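Local coordinates for PilY2 protein (Pseudomonas aeruginosa, PDB 3TDQ) that probably takes part in the biogenesis of type 4 fimbriae, as a small beta-rich pilus assembly protein, at residues E19-D24 with L32-V37. Numbering follows the deposited sequence. Where two conformers were deposited one is given.
Sequences EKNLVD and LPNSTV
Asn21 and Leu32 face each other with CA atoms 5.1 Å apart, and a hydrogen bond from Leu32 N to Asn21 O (2.8 Å) joins their backbones. The Asn21 side chain reaches across to residues 32-37, and both hydrogens of its ND2 are used. Asn21 ND2 donates one hydrogen to Leu32 O at 2.9 Å, so that Leu32 is gripped through its N and its O by the same residue. The other goes to the side chain of Asn34 (Asn21 ND2 to Asn34 OD1, 3.0 Å). Both acceptors lie close to the Asn21 amide plane, which fixes the rotation of this amide. The Asn34 amide is turned 54° against it and receives the N-H from above its own carbonyl plane. With CG beside the backbone N (chi1 -64°), Asn34 brings OD1 back toward Asn21 from the start of a type I turn, Pro33 to Thr36, closed by Thr36 N to Pro33 O. Deeper in, CD2 of Leu32 lies against CB and CG1 of Val23, 4.1 Å from Val23 CB, and both residues also touch Ile66 of strand 65-71. Asn21, in a left-handed backbone conformation with phi and psi both positive, and Leu22 both face Gln17, a G1 beta bulge where strand 6-17 turns into strand 22-25. The arrangement thus extends the antiparallel pairing of strands 22-25 and 28-31 by one backbone bond, with an asparagine side chain tying the bulge to the following turn, consistent with the OB-type barrel expected of this family.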
ATOM      1  N   GLU A  19       3.991  11.527  19.604  1.00 30.32           N
ATOM      2  CA  GLU A  19       3.893  11.367  21.056  1.00 30.37           C
ATOM      3  C   GLU A  19       2.553  10.775  21.497  1.00 33.28           C
ATOM      4  O   GLU A  19       2.491  10.165  22.566  1.00 31.62           O
ATOM      5  CB  GLU A  19       4.108  12.724  21.779  1.00 32.64           C
ATOM      6  CG  GLU A  19       5.411  13.428  21.447  1.00 44.54           C
ATOM      7  CD  GLU A  19       5.436  14.438  20.309  1.00 63.88           C
ATOM      8  OE1 GLU A  19       4.479  14.454  19.495  1.00 42.33           O
ATOM      9  OE2 GLU A  19       6.442  15.182  20.209  1.00 56.21           O
ATOM     10  N   LYS A  20       1.488  10.966  20.691  1.00 29.54           N
ATOM     11  CA  LYS A  20       0.158  10.465  21.029  1.00 29.77           C
ATOM     12  C   LYS A  20      -0.315   9.367  20.080  1.00 31.87           C
ATOM     13  O   LYS A  20      -1.465   8.944  20.174  1.00 30.59           O
ATOM     14  CB  LYS A  20      -0.838  11.627  21.027  1.00 33.58           C
ATOM     15  CG  LYS A  20      -0.715  12.466  22.293  1.00 55.89           C
ATOM     16  CD  LYS A  20      -1.349  13.842  22.149  1.00 75.00           C
ATOM     17  CE  LYS A  20      -1.601  14.497  23.502  1.00 89.62           C
ATOM     18  NZ  LYS A  20      -0.355  14.824  24.268  1.00 98.81           N
ATOM     19  N   ASN A  21       0.561   8.904  19.165  1.00 27.91           N
ATOM     20  CA  ASN A  21       0.225   7.895  18.151  1.00 26.49           C
ATOM     21  C   ASN A  21      -1.003   8.351  17.349  1.00 28.24           C
ATOM     22  O   ASN A  21      -1.933   7.587  17.137  1.00 25.61           O
ATOM     23  CB  ASN A  21      -0.009   6.497  18.791  1.00 24.66           C
ATOM     24  CG  ASN A  21       1.274   5.838  19.177  1.00 36.18           C
ATOM     25  OD1 ASN A  21       1.718   5.963  20.306  1.00 31.70           O
ATOM     26  ND2 ASN A  21       1.949   5.213  18.210  1.00 26.55           N
ATOM     27  N   LEU A  22      -1.015   9.609  16.930  1.00 26.62           N
ATOM     28  CA  LEU A  22      -2.147  10.139  16.176  1.00 26.22           C
ATOM     29  C   LEU A  22      -1.705  10.691  14.842  1.00 28.48           C
ATOM     30  O   LEU A  22      -0.638  11.300  14.728  1.00 28.77           O
ATOM     31  CB  LEU A  22      -2.895  11.260  16.956  1.00 27.21           C
ATOM     32  CG  LEU A  22      -3.694  10.891  18.197  1.00 33.08           C
ATOM     33  CD1 LEU A  22      -4.128  12.146  18.933  1.00 33.51           C
ATOM     34  CD2 LEU A  22      -4.916  10.009  17.871  1.00 34.85           C
ATOM     35  N   VAL A  23      -2.563  10.513  13.853  1.00 23.47           N
ATOM     36  CA  VAL A  23      -2.362  11.030  12.520  1.00 23.68           C
ATOM     37  C   VAL A  23      -3.658  11.758  12.111  1.00 28.44           C
ATOM     38  O   VAL A  23      -4.777  11.287  12.355  1.00 27.43           O
ATOM     39  CB  VAL A  23      -1.882   9.962  11.502  1.00 27.00           C
ATOM     40  CG1 VAL A  23      -2.976   8.947  11.165  1.00 26.23           C
ATOM     41  CG2 VAL A  23      -1.357  10.616  10.224  1.00 26.78           C
ATOM     42  N   ASP A  24      -3.474  12.938  11.553  1.00 26.11           N
ATOM     43  CA  ASP A  24      -4.557  13.782  11.062  1.00 25.39           C
ATOM     44  C   ASP A  24      -4.564  13.669   9.531  1.00 28.34           C
ATOM     45  O   ASP A  24      -3.609  14.086   8.859  1.00 27.70           O
ATOM     46  CB  ASP A  24      -4.331  15.221  11.564  1.00 25.95           C
ATOM     47  CG  ASP A  24      -5.105  16.352  10.930  1.00 30.74           C
ATOM     48  OD1 ASP A  24      -5.858  16.098   9.955  1.00 31.22           O
ATOM     49  OD2 ASP A  24      -4.922  17.499  11.373  1.00 33.46           O
ATOM     50  N   LEU A  32      -2.513   5.728  15.137  1.00 25.77           N
ATOM     51  CA  LEU A  32      -1.515   5.082  14.296  1.00 24.62           C
ATOM     52  C   LEU A  32      -0.478   4.472  15.268  1.00 27.49           C
ATOM     53  O   LEU A  32       0.464   5.142  15.675  1.00 26.63           O
ATOM     54  CB  LEU A  32      -0.916   6.053  13.270  1.00 24.36           C
ATOM     55  CG  LEU A  32       0.114   5.504  12.273  1.00 26.66           C
ATOM     56  CD1 LEU A  32      -0.362   4.221  11.586  1.00 25.11           C
ATOM     57  CD2 LEU A  32       0.401   6.541  11.212  1.00 24.41           C
ATOM     58  N   PRO A  33      -0.735   3.237  15.749  1.00 25.75           N
ATOM     59  CA  PRO A  33       0.148   2.640  16.769  1.00 25.54           C
ATOM     60  C   PRO A  33       1.486   2.236  16.187  1.00 27.26           C
ATOM     61  O   PRO A  33       1.610   2.094  14.972  1.00 25.34           O
ATOM     62  CB  PRO A  33      -0.653   1.415  17.275  1.00 27.54           C
ATOM     63  CG  PRO A  33      -1.526   1.045  16.160  1.00 31.74           C
ATOM     64  CD  PRO A  33      -1.828   2.319  15.380  1.00 27.37           C
ATOM     65  N   ASN A  34       2.490   2.052  17.057  1.00 23.80           N
ATOM     66  CA  ASN A  34       3.846   1.631  16.636  1.00 24.88           C
ATOM     67  C   ASN A  34       3.831   0.253  15.961  1.00 29.05           C
ATOM     68  O   ASN A  34       4.731  -0.048  15.204  1.00 28.81           O
ATOM     69  CB  ASN A  34       4.783   1.587  17.868  1.00 24.27           C
ATOM     70  CG  ASN A  34       5.030   2.927  18.544  1.00 34.72           C
ATOM     71  OD1 ASN A  34       4.701   4.016  18.006  1.00 28.56           O
ATOM     72  ND2 ASN A  34       5.572   2.864  19.766  1.00 26.28           N
ATOM     73  N   SER A  35       2.792  -0.573  16.236  1.00 27.20           N
ATOM     74  CA  SER A  35       2.627  -1.916  15.669  1.00 27.57           C
ATOM     75  C   SER A  35       2.242  -1.874  14.172  1.00 31.18           C
ATOM     76  O   SER A  35       2.344  -2.904  13.523  1.00 32.36           O
ATOM     77  CB  SER A  35       1.605  -2.715  16.483  1.00 29.45           C
ATOM     78  OG  SER A  35       0.341  -2.071  16.493  1.00 35.18           O
ATOM     79  N   THR A  36       1.854  -0.696  13.606  1.00 26.84           N
ATOM     80  CA  THR A  36       1.579  -0.565  12.158  1.00 25.78           C
ATOM     81  C   THR A  36       2.937  -0.308  11.560  1.00 29.97           C
ATOM     82  O   THR A  36       3.469   0.817  11.645  1.00 29.45           O
ATOM     83  CB  THR A  36       0.531   0.511  11.891  1.00 26.38           C
ATOM     84  OG1 THR A  36      -0.634   0.115  12.620  1.00 25.01           O
ATOM     85  CG2 THR A  36       0.225   0.691  10.381  1.00 24.35           C
ATOM     86  N   VAL A  37       3.529  -1.367  11.001  0.50 26.34           N
ATOM     87  CA  VAL A  37       4.896  -1.392  10.505  0.50 26.33           C
ATOM     88  C   VAL A  37       4.947  -1.829   9.026  0.50 30.11           C
ATOM     89  O   VAL A  37       4.219  -2.727   8.609  0.50 28.39           O
ATOM     90  CB  VAL A  37       5.737  -2.335  11.427  0.50 30.89           C
ATOM     91  CG1 VAL A  37       7.182  -2.458  10.970  0.50 30.75           C
ATOM     92  CG2 VAL A  37       5.682  -1.916  12.890  0.50 30.81           C
TER